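Local coordinates for protein phosphatidylinositol-specific phospholipase C1 (Streptomyces antibioticus, PDB 3H4X) that belongs to the phosphatidylinositol-specific phospholipase C family and folds as a (beta/alpha) barrel around a closed sheet of parallel strands, at residues 29-34 with 332-337; 58-63 with 127-132; 192-197 with 232-237. One frame throughout, in Å; residues are numbered along the deposited sequence. Where two conformers were deposited one is given.

Contact 1: 29-34 with 332-337; sequences GTSTSV and KTVVPR
Thr-32 and Val-335 form the hydrogen-bonded pair of a short antiparallel join between the barrel strand segment 31-34 and the C-terminal segment 334-336, whose N-to-C directions lie 154° apart. Thr-32 N donates a hydrogen bond to Val-335 O (2.8 Å), and Thr-32 O accepts one from Val-335 N at 2.9 Å, in the plane of the Thr-32 carbonyl. Past strand 334-336, Arg-337 N bonds to Thr-30 O at 2.9 Å, reaching it from above the carbonyl plane. At the other end direct pairing gives way to water 1, which accepts from Val-34 N (3.0 Å) and donates to Thr-333 O (2.7 Å).

The charged side chain adds a bond of its own. With CG anti to the backbone N (chi1 177°) and the chain extended to NE, Arg-337 runs past residues 29-31, and its NH1 meets Gly-29 O at 2.8 Å. This oxygen lies only 6° out of the guanidinium plane. The other nitrogens serve neighbouring backbone: NE bonds to His-316 O and NH2 to Tyr-281 O.

Apolar contact comes from Val-335 CG2, which rests 3.9 Å from Thr-32 CB, on the face turned to helix 302-314. Thr-32 crosses Arg-337 at about a right angle, placing its OG1 3.4 Å from Arg-337 CA, while the polar partner of that hydroxyl is Ala-317 O.

The join is therefore mainly polar: backbone bonds set the pairing, and a guanidinium group satisfies three separate carbonyl oxygens, drawing together the segment leading into strand 31-36, the C-terminal tail and two other loops.

Contact 2: 58-63 with 127-132; sequences LLELDL and KIEMKD. With EOH (ethanol), chain T.
Glu-60 and Lys-127 both place CG anti to the backbone N (chi1 -172° and 171°) and stay extended, a shape that carries both chains in the same direction, side by side, from adjacent parallel strands into the (beta/alpha) barrel. Their aliphatic parts touch, with Lys-127 CG 3.9 Å from Glu-60 CG, whereas the salt bridge between the charged ends is long. Lys-127 NZ donates to the oxygen of a bound ethanol (2.8 Å), which makes a weak bond to Glu-60 OE2, and forms a salt bridge with Asp-260 across the interior. Glu-60 has two conformers, and the details at its carboxylate are doubtful.

Further along the same face, Asp-62 and Glu-129 also run alongside each other. Water 3 lies between them, 2.9 Å from Asp-62 OD1 and 2.7 Å from Glu-129 OE1. The bent chain of Lys-131 brings NZ into a salt bridge with Glu-129 OE2 of its own segment (2.8 Å), from above the carboxylate plane (48° out of it), and also to Thr-197 OG1. Asp-62 OD2 is hydrogen-bonded to Tyr-40 OH.

Five backbone bonds hold the strands in parallel register, the alternation running from Lys-127 N with Leu-59 O to Lys-131 N with Leu-63 O. The opposite face is apolar and looks outward, where helix 48-52 meets Leu-61. There Leu-61 CD1 touches Ile-128 CD1 at 3.6 Å, and Leu-63 CD1 lies 3.6 Å from Ile-128 CG2.

Contact 3: 192-197 with 232-237; sequences ELIPGT and FPAVHG
Leu-193 carries both backbone hydrogen bonds between strands 189-195 and 232-236, which run parallel but with their short axes splayed by 43°. Its N donates to Phe-232 O at 3.0 Å, and its O accepts from Ala-234 N at 2.9 Å. The pairing stops here, consistent with Pro-195, at the next donor position, having no N-H and with the splay of the strands. Water 4 fills in at that point, donating to Leu-193 O (2.8 Å) and to Ala-234 O (2.8 Å). Leu-193 O is thus gripped twice, by an amide and by a water.

Beyond the paired residues the side chains take over. Ile-194 has CG1 between the backbone N and the carbonyl carbon (chi1 61°), and the extended chi2 carries CD1 over one face of the His-236 ring. This is a CH-pi contact: CD1 of Ile-194 stands 3.9 Å from the centroid of the His-236 ring and 13° off its normal, almost above the centre. Pro-195 and His-236 lie alongside each other, pointing opposite ways, with Pro-195 CD 3.8 Å from His-236 CB.

Ala-234 provides another apolar meeting point, its methyl CB lying 3.9 Å from Ile-194 CG2. Separately, the extended Glu-192 brings its carboxylate oxygen OE2 to 3.4 Å from Ala-234 CB.

The two strands are the ends of a beta-alpha-beta unit whose helix, 209-222, lies against the Leu-193 and Pro-233 face through Tyr-213. On the interior, His-236 touches Asp-260 of strand 258-262, while strand 124-130 flanks 189-195 on the side away from 232-236.

From the N terminus, the chain first lays down residues 29-34, whose partner at 332-337 arrives only at the end; contact 1 thus closes a loop of almost the whole protein, and the other two nest inside it. Contact 2 closes next, joining 58-63 to 127-132, and is complete before 192-197 opens contact 3, so these two are in series. They are neighbours in the barrel wall: strands 124-130 and 189-195 pair directly, and Ile-128 N is 2.7 Å from Glu-192 O. Contact 1, centred about 21 Å from the centre of either, adds the antiparallel C-terminal strand to 31-36, itself the neighbour of 58-64.

Contact 1: 29-34 with 332-337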
loop_
_atom_site.group_PDB
_atom_site.type_symbol
_atom_site.label_atom_id
_atom_site.label_comp_id
_atom_site.label_asym_id
_atom_site.label_seq_id
_atom_site.Cartn_x
_atom_site.Cartn_y
_atom_site.Cartn_z
ATOM N N GLY A 29 1.357 -8.472 11.213
ATOM C CA GLY A 29 1.263 -9.708 10.442
ATOM C C GLY A 29 0.230 -10.715 10.919
ATOM O O GLY A 29 0.050 -11.752 10.287
ATOM N N THR A 30 -0.451 -10.424 12.028
ATOM C CA THR A 30 -1.447 -11.361 12.564
ATOM C C THR A 30 -2.846 -10.758 12.671
ATOM O O THR A 30 -3.722 -11.305 13.345
ATOM C CB THR A 30 -1.016 -11.958 13.920
ATOM O OG1 THR A 30 -0.919 -10.920 14.903
ATOM C CG2 THR A 30 0.324 -12.658 13.782
ATOM N N SER A 31 -3.056 -9.651 11.967
ATOM C CA SER A 31 -4.350 -8.986 11.943
ATOM C C SER A 31 -4.898 -8.910 10.521
ATOM O O SER A 31 -4.154 -9.026 9.543
ATOM C CB SER A 31 -4.223 -7.572 12.504
ATOM O OG SER A 31 -3.372 -6.784 11.687
ATOM N N THR A 32 -6.207 -8.721 10.420
ATOM C CA THR A 32 -6.863 -8.431 9.160
ATOM C C THR A 32 -7.589 -7.108 9.313
ATOM O O THR A 32 -8.319 -6.897 10.288
ATOM C CB THR A 32 -7.876 -9.519 8.784
ATOM O OG1 THR A 32 -7.224 -10.792 8.768
ATOM C CG2 THR A 32 -8.481 -9.239 7.421
ATOM N N SER A 33 -7.376 -6.213 8.358
ATOM C CA SER A 33 -7.967 -4.890 8.408
ATOM C C SER A 33 -8.476 -4.500 7.021
ATOM O O SER A 33 -8.416 -5.302 6.084
ATOM C CB SER A 33 -6.970 -3.876 8.983
ATOM O OG SER A 33 -5.751 -3.867 8.265
ATOM N N VAL A 34 -8.982 -3.279 6.892
ATOM C CA VAL A 34 -9.783 -2.921 5.729
ATOM C C VAL A 34 -9.228 -1.705 4.993
ATOM O O VAL A 34 -8.773 -0.742 5.613
ATOM C CB VAL A 34 -11.255 -2.676 6.144
ATOM C CG1 VAL A 34 -12.134 -2.466 4.921
ATOM C CG2 VAL A 34 -11.765 -3.844 6.983
ATOM N N LYS A 332 -12.918 0.653 9.895
ATOM C CA LYS A 332 -12.091 0.648 11.101
ATOM C C LYS A 332 -11.872 -0.752 11.667
ATOM O O LYS A 332 -11.136 -0.924 12.636
ATOM C CB LYS A 332 -12.717 1.525 12.189
ATOM C CG LYS A 332 -12.838 2.986 11.837
ATOM C CD LYS A 332 -13.545 3.751 12.944
ATOM C CE LYS A 332 -13.673 5.218 12.588
ATOM N NZ LYS A 332 -14.380 5.385 11.297
ATOM N N THR A 333 -12.525 -1.744 11.073
ATOM C CA THR A 333 -12.489 -3.107 11.591
ATOM C C THR A 333 -11.082 -3.703 11.572
ATOM O O THR A 333 -10.393 -3.659 10.550
ATOM C CB THR A 333 -13.432 -4.031 10.793
ATOM O OG1 THR A 333 -14.773 -3.536 10.873
ATOM C CG2 THR A 333 -13.388 -5.450 11.342
ATOM N N VAL A 334 -10.657 -4.244 12.709
ATOM C CA VAL A 334 -9.419 -5.006 12.787
ATOM C C VAL A 334 -9.710 -6.282 13.563
ATOM O O VAL A 334 -10.167 -6.223 14.709
ATOM C CB VAL A 334 -8.298 -4.221 13.498
ATOM C CG1 VAL A 334 -7.019 -5.036 13.520
ATOM C CG2 VAL A 334 -8.060 -2.876 12.813
ATOM N N VAL A 335 -9.470 -7.430 12.938
ATOM C CA VAL A 335 -9.764 -8.717 13.563
ATOM C C VAL A 335 -8.569 -9.651 13.444
ATOM O O VAL A 335 -7.637 -9.380 12.682
ATOM C CB VAL A 335 -11.008 -9.386 12.936
ATOM C CG1 VAL A 335 -12.241 -8.514 13.132
ATOM C CG2 VAL A 335 -10.777 -9.673 11.460
ATOM N N PRO A 336 -8.578 -10.756 14.204
ATOM C CA PRO A 336 -7.462 -11.682 14.095
ATOM C C PRO A 336 -7.388 -12.323 12.715
ATOM O O PRO A 336 -8.411 -12.657 12.120
ATOM C CB PRO A 336 -7.771 -12.737 15.165
ATOM C CG PRO A 336 -8.652 -12.032 16.140
ATOM C CD PRO A 336 -9.489 -11.116 15.304
ATOM N N ARG A 337 -6.167 -12.475 12.218
ATOM C CA ARG A 337 -5.907 -13.104 10.933
ATOM C C ARG A 337 -5.783 -14.615 11.098
ATOM O O ARG A 337 -5.049 -15.089 11.962
ATOM C CB ARG A 337 -4.609 -12.537 10.355
ATOM C CG ARG A 337 -4.167 -13.147 9.041
ATOM C CD ARG A 337 -2.776 -12.643 8.679
ATOM N NE ARG A 337 -2.420 -12.968 7.304
ATOM C CZ ARG A 337 -1.216 -12.786 6.775
ATOM N NH1 ARG A 337 -0.228 -12.301 7.508
ATOM N NH2 ARG A 337 -1.002 -13.101 5.506
HETATM O O HOH W 1 -9.290 -1.483 9.313
#

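Contact 2: 58-63 with 127-132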
loop_
_atom_site.group_PDB
_atom_site.type_symbol
_atom_site.label_atom_id
_atom_site.label_comp_id
_atom_site.label_asym_id
_atom_site.label_seq_id
_atom_site.Cartn_x
_atom_site.Cartn_y
_atom_site.Cartn_z
ATOM N N LEU A 58 -5.818 0.911 5.084
ATOM C CA LEU A 58 -5.098 0.978 3.823
ATOM C C LEU A 58 -5.806 1.988 2.935
ATOM O O LEU A 58 -7.028 1.957 2.808
ATOM C CB LEU A 58 -5.056 -0.407 3.162
ATOM C CG LEU A 58 -4.377 -0.564 1.794
ATOM C CD1 LEU A 58 -4.032 -2.021 1.549
ATOM C CD2 LEU A 58 -5.230 -0.030 0.659
ATOM N N LEU A 59 -5.035 2.908 2.366
ATOM C CA LEU A 59 -5.556 3.905 1.443
ATOM C C LEU A 59 -4.751 3.796 0.170
ATOM O O LEU A 59 -3.520 3.817 0.206
ATOM C CB LEU A 59 -5.408 5.311 2.024
ATOM C CG LEU A 59 -6.137 5.568 3.341
ATOM C CD1 LEU A 59 -5.762 6.935 3.881
ATOM C CD2 LEU A 59 -7.645 5.440 3.182
ATOM N N GLU A 60 -5.435 3.685 -0.962
ATOM C CA GLU A 60 -4.742 3.467 -2.220
ATOM C C GLU A 60 -4.654 4.737 -3.058
ATOM O O GLU A 60 -5.618 5.506 -3.153
ATOM C CB GLU A 60 -5.424 2.344 -2.984
ATOM C CG GLU A 60 -4.686 1.886 -4.217
ATOM C CD GLU A 60 -5.407 0.750 -4.900
ATOM O OE1 GLU A 60 -6.462 0.321 -4.382
ATOM O OE2 GLU A 60 -4.924 0.286 -5.950
ATOM N N LEU A 61 -3.479 4.934 -3.653
ATOM C CA LEU A 61 -3.155 6.099 -4.474
ATOM C C LEU A 61 -2.618 5.653 -5.823
ATOM O O LEU A 61 -1.817 4.717 -5.893
ATOM C CB LEU A 61 -2.054 6.923 -3.807
ATOM C CG LEU A 61 -2.302 7.494 -2.418
ATOM C CD1 LEU A 61 -1.083 8.252 -1.928
ATOM C CD2 LEU A 61 -3.520 8.395 -2.438
ATOM N N ASP A 62 -3.033 6.345 -6.883
ATOM C CA ASP A 62 -2.520 6.111 -8.235
ATOM C C ASP A 62 -1.565 7.239 -8.616
ATOM O O ASP A 62 -1.965 8.406 -8.635
ATOM C CB ASP A 62 -3.669 6.060 -9.245
ATOM C CG ASP A 62 -4.559 4.844 -9.068
ATOM O OD1 ASP A 62 -4.059 3.780 -8.649
ATOM O OD2 ASP A 62 -5.765 4.945 -9.362
ATOM N N LEU A 63 -0.312 6.889 -8.908
ATOM C CA LEU A 63 0.717 7.866 -9.260
ATOM C C LEU A 63 1.208 7.668 -10.679
ATOM O O LEU A 63 1.267 6.547 -11.185
ATOM C CB LEU A 63 1.926 7.758 -8.333
ATOM C CG LEU A 63 1.724 8.077 -6.859
ATOM C CD1 LEU A 63 3.074 8.095 -6.156
ATOM C CD2 LEU A 63 0.986 9.396 -6.665
ATOM N N LYS A 127 -1.053 2.312 -0.187
ATOM C CA LYS A 127 -0.792 1.454 -1.315
ATOM C C LYS A 127 -0.677 2.326 -2.543
ATOM O O LYS A 127 -1.606 3.053 -2.889
ATOM C CB LYS A 127 -1.917 0.446 -1.489
ATOM C CG LYS A 127 -1.820 -0.351 -2.770
ATOM C CD LYS A 127 -2.927 -1.371 -2.860
ATOM C CE LYS A 127 -3.036 -1.928 -4.262
ATOM N NZ LYS A 127 -4.032 -3.031 -4.333
ATOM N N ILE A 128 0.474 2.251 -3.193
ATOM C CA ILE A 128 0.746 3.078 -4.346
ATOM C C ILE A 128 0.791 2.208 -5.587
ATOM O O ILE A 128 1.640 1.314 -5.697
ATOM C CB ILE A 128 2.108 3.765 -4.204
ATOM C CG1 ILE A 128 2.221 4.475 -2.848
ATOM C CG2 ILE A 128 2.382 4.663 -5.406
ATOM C CD1 ILE A 128 1.228 5.566 -2.635
ATOM N N GLU A 129 -0.123 2.455 -6.519
ATOM C CA GLU A 129 0.000 1.867 -7.839
ATOM C C GLU A 129 0.737 2.857 -8.723
ATOM O O GLU A 129 0.266 3.977 -8.948
ATOM C CB GLU A 129 -1.364 1.529 -8.445
ATOM C CG GLU A 129 -1.238 0.961 -9.860
ATOM C CD GLU A 129 -2.562 0.575 -10.499
ATOM O OE1 GLU A 129 -3.488 0.149 -9.778
ATOM O OE2 GLU A 129 -2.670 0.675 -11.741
ATOM N N MET A 130 1.904 2.449 -9.210
ATOM C CA MET A 130 2.671 3.270 -10.132
ATOM C C MET A 130 2.102 3.014 -11.520
ATOM O O MET A 130 2.536 2.097 -12.225
ATOM C CB MET A 130 4.151 2.897 -10.071
ATOM C CG MET A 130 4.789 3.078 -8.703
ATOM S SD MET A 130 4.715 4.772 -8.095
ATOM C CE MET A 130 5.039 5.650 -9.619
ATOM N N LYS A 131 1.103 3.811 -11.893
ATOM C CA LYS A 131 0.309 3.558 -13.097
ATOM C C LYS A 131 1.177 3.255 -14.307
ATOM O O LYS A 131 0.919 2.306 -15.059
ATOM C CB LYS A 131 -0.592 4.759 -13.407
ATOM C CG LYS A 131 -1.676 5.034 -12.384
ATOM C CD LYS A 131 -2.580 3.844 -12.158
ATOM C CE LYS A 131 -3.333 3.471 -13.411
ATOM N NZ LYS A 131 -4.383 2.455 -13.102
ATOM N N ASP A 132 2.203 4.079 -14.486
ATOM C CA ASP A 132 3.082 3.996 -15.641
ATOM C C ASP A 132 4.516 3.657 -15.241
ATOM O O ASP A 132 5.462 3.964 -15.968
ATOM C CB ASP A 132 3.043 5.313 -16.429
ATOM C CG ASP A 132 3.429 6.521 -15.581
ATOM O OD1 ASP A 132 3.738 6.344 -14.383
ATOM O OD2 ASP A 132 3.432 7.656 -16.106
HETATM C C1 EOH T . -4.574 -3.831 -7.367
HETATM C C2 EOH T . -4.972 -4.125 -8.811
HETATM O O EOH T . -5.346 -2.804 -6.780
HETATM O O HOH W 2 -6.217 4.226 -12.072
HETATM O O HOH W 3 -5.560 1.796 -10.069
#

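Contact 3: 192-197 with 232-237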
loop_
_atom_site.group_PDB
_atom_site.type_symbol
_atom_site.label_atom_id
_atom_site.label_comp_id
_atom_site.label_asym_id
_atom_site.label_seq_id
_atom_site.Cartn_x
_atom_site.Cartn_y
_atom_site.Cartn_z
ATOM N N GLU A 192 3.260 0.511 0.263
ATOM C CA GLU A 192 3.299 -0.661 -0.611
ATOM C C GLU A 192 3.331 -0.163 -2.052
ATOM O O GLU A 192 2.613 0.774 -2.393
ATOM C CB GLU A 192 2.038 -1.511 -0.407
ATOM C CG GLU A 192 1.870 -2.634 -1.429
ATOM C CD GLU A 192 0.446 -3.173 -1.531
ATOM O OE1 GLU A 192 -0.460 -2.700 -0.805
ATOM O OE2 GLU A 192 0.235 -4.082 -2.366
ATOM N N LEU A 193 4.161 -0.773 -2.892
ATOM C CA LEU A 193 4.192 -0.440 -4.314
ATOM C C LEU A 193 3.719 -1.616 -5.159
ATOM O O LEU A 193 4.172 -2.745 -4.955
ATOM C CB LEU A 193 5.621 -0.100 -4.742
ATOM C CG LEU A 193 6.148 1.281 -4.363
ATOM C CD1 LEU A 193 7.668 1.325 -4.410
ATOM C CD2 LEU A 193 5.559 2.341 -5.285
ATOM N N ILE A 194 2.824 -1.359 -6.111
ATOM C CA ILE A 194 2.524 -2.339 -7.157
ATOM C C ILE A 194 2.704 -1.719 -8.532
ATOM O O ILE A 194 2.604 -0.497 -8.692
ATOM C CB ILE A 194 1.094 -2.939 -7.058
ATOM C CG1 ILE A 194 0.017 -1.858 -7.194
ATOM C CG2 ILE A 194 0.929 -3.747 -5.781
ATOM C CD1 ILE A 194 -1.350 -2.416 -7.567
ATOM N N PRO A 195 2.985 -2.562 -9.538
ATOM C CA PRO A 195 3.044 -2.083 -10.911
ATOM C C PRO A 195 1.664 -1.638 -11.375
ATOM O O PRO A 195 0.644 -2.079 -10.832
ATOM C CB PRO A 195 3.499 -3.315 -11.707
ATOM C CG PRO A 195 4.057 -4.259 -10.706
ATOM C CD PRO A 195 3.282 -4.001 -9.446
ATOM N N GLY A 196 1.635 -0.783 -12.389
ATOM C CA GLY A 196 0.392 -0.164 -12.824
ATOM C C GLY A 196 -0.184 -0.732 -14.103
ATOM O O GLY A 196 0.488 -1.454 -14.844
ATOM N N THR A 197 -1.437 -0.387 -14.369
ATOM C CA THR A 197 -2.134 -0.893 -15.544
ATOM C C THR A 197 -1.505 -0.433 -16.858
ATOM O O THR A 197 -1.553 -1.151 -17.856
ATOM C CB THR A 197 -3.620 -0.495 -15.530
ATOM O OG1 THR A 197 -3.735 0.929 -15.431
ATOM C CG2 THR A 197 -4.326 -1.138 -14.349
ATOM N N PHE A 232 7.643 -0.994 0.595
ATOM C CA PHE A 232 7.700 -2.425 0.356
ATOM C C PHE A 232 7.108 -2.746 -1.012
ATOM O O PHE A 232 5.927 -2.504 -1.251
ATOM C CB PHE A 232 6.895 -3.150 1.429
ATOM C CG PHE A 232 7.486 -3.042 2.799
ATOM C CD1 PHE A 232 8.373 -4.003 3.255
ATOM C CD2 PHE A 232 7.164 -1.985 3.637
ATOM C CE1 PHE A 232 8.927 -3.917 4.513
ATOM C CE2 PHE A 232 7.720 -1.891 4.901
ATOM C CZ PHE A 232 8.599 -2.861 5.339
ATOM N N PRO A 233 7.924 -3.290 -1.922
ATOM C CA PRO A 233 7.364 -3.700 -3.202
ATOM C C PRO A 233 6.546 -4.971 -3.002
ATOM O O PRO A 233 6.943 -5.857 -2.237
ATOM C CB PRO A 233 8.605 -3.990 -4.047
ATOM C CG PRO A 233 9.631 -4.399 -3.057
ATOM C CD PRO A 233 9.366 -3.572 -1.827
ATOM N N ALA A 234 5.404 -5.050 -3.674
ATOM C CA ALA A 234 4.533 -6.203 -3.567
ATOM C C ALA A 234 4.534 -7.011 -4.857
ATOM O O ALA A 234 4.761 -6.473 -5.945
ATOM C CB ALA A 234 3.117 -5.757 -3.241
ATOM N N VAL A 235 4.278 -8.309 -4.729
ATOM C CA VAL A 235 4.052 -9.165 -5.887
ATOM C C VAL A 235 2.565 -9.108 -6.215
ATOM O O VAL A 235 1.722 -9.574 -5.447
ATOM C CB VAL A 235 4.490 -10.612 -5.632
ATOM C CG1 VAL A 235 4.440 -11.405 -6.933
ATOM C CG2 VAL A 235 5.888 -10.638 -5.031
ATOM N N HIS A 236 2.255 -8.519 -7.360
ATOM C CA HIS A 236 0.887 -8.195 -7.727
ATOM C C HIS A 236 0.345 -9.239 -8.689
ATOM O O HIS A 236 0.975 -9.549 -9.702
ATOM C CB HIS A 236 0.883 -6.804 -8.356
ATOM C CG HIS A 236 -0.452 -6.334 -8.839
ATOM N ND1 HIS A 236 -1.578 -6.285 -8.044
ATOM C CD2 HIS A 236 -0.816 -5.827 -10.039
ATOM C CE1 HIS A 236 -2.586 -5.793 -8.746
ATOM N NE2 HIS A 236 -2.149 -5.510 -9.960
ATOM N N GLY A 237 -0.813 -9.793 -8.346
ATOM C CA GLY A 237 -1.444 -10.841 -9.138
ATOM C C GLY A 237 -1.449 -12.138 -8.355
ATOM O O GLY A 237 -0.395 -12.733 -8.122
HETATM O O HOH W 4 5.901 -4.054 -6.728
#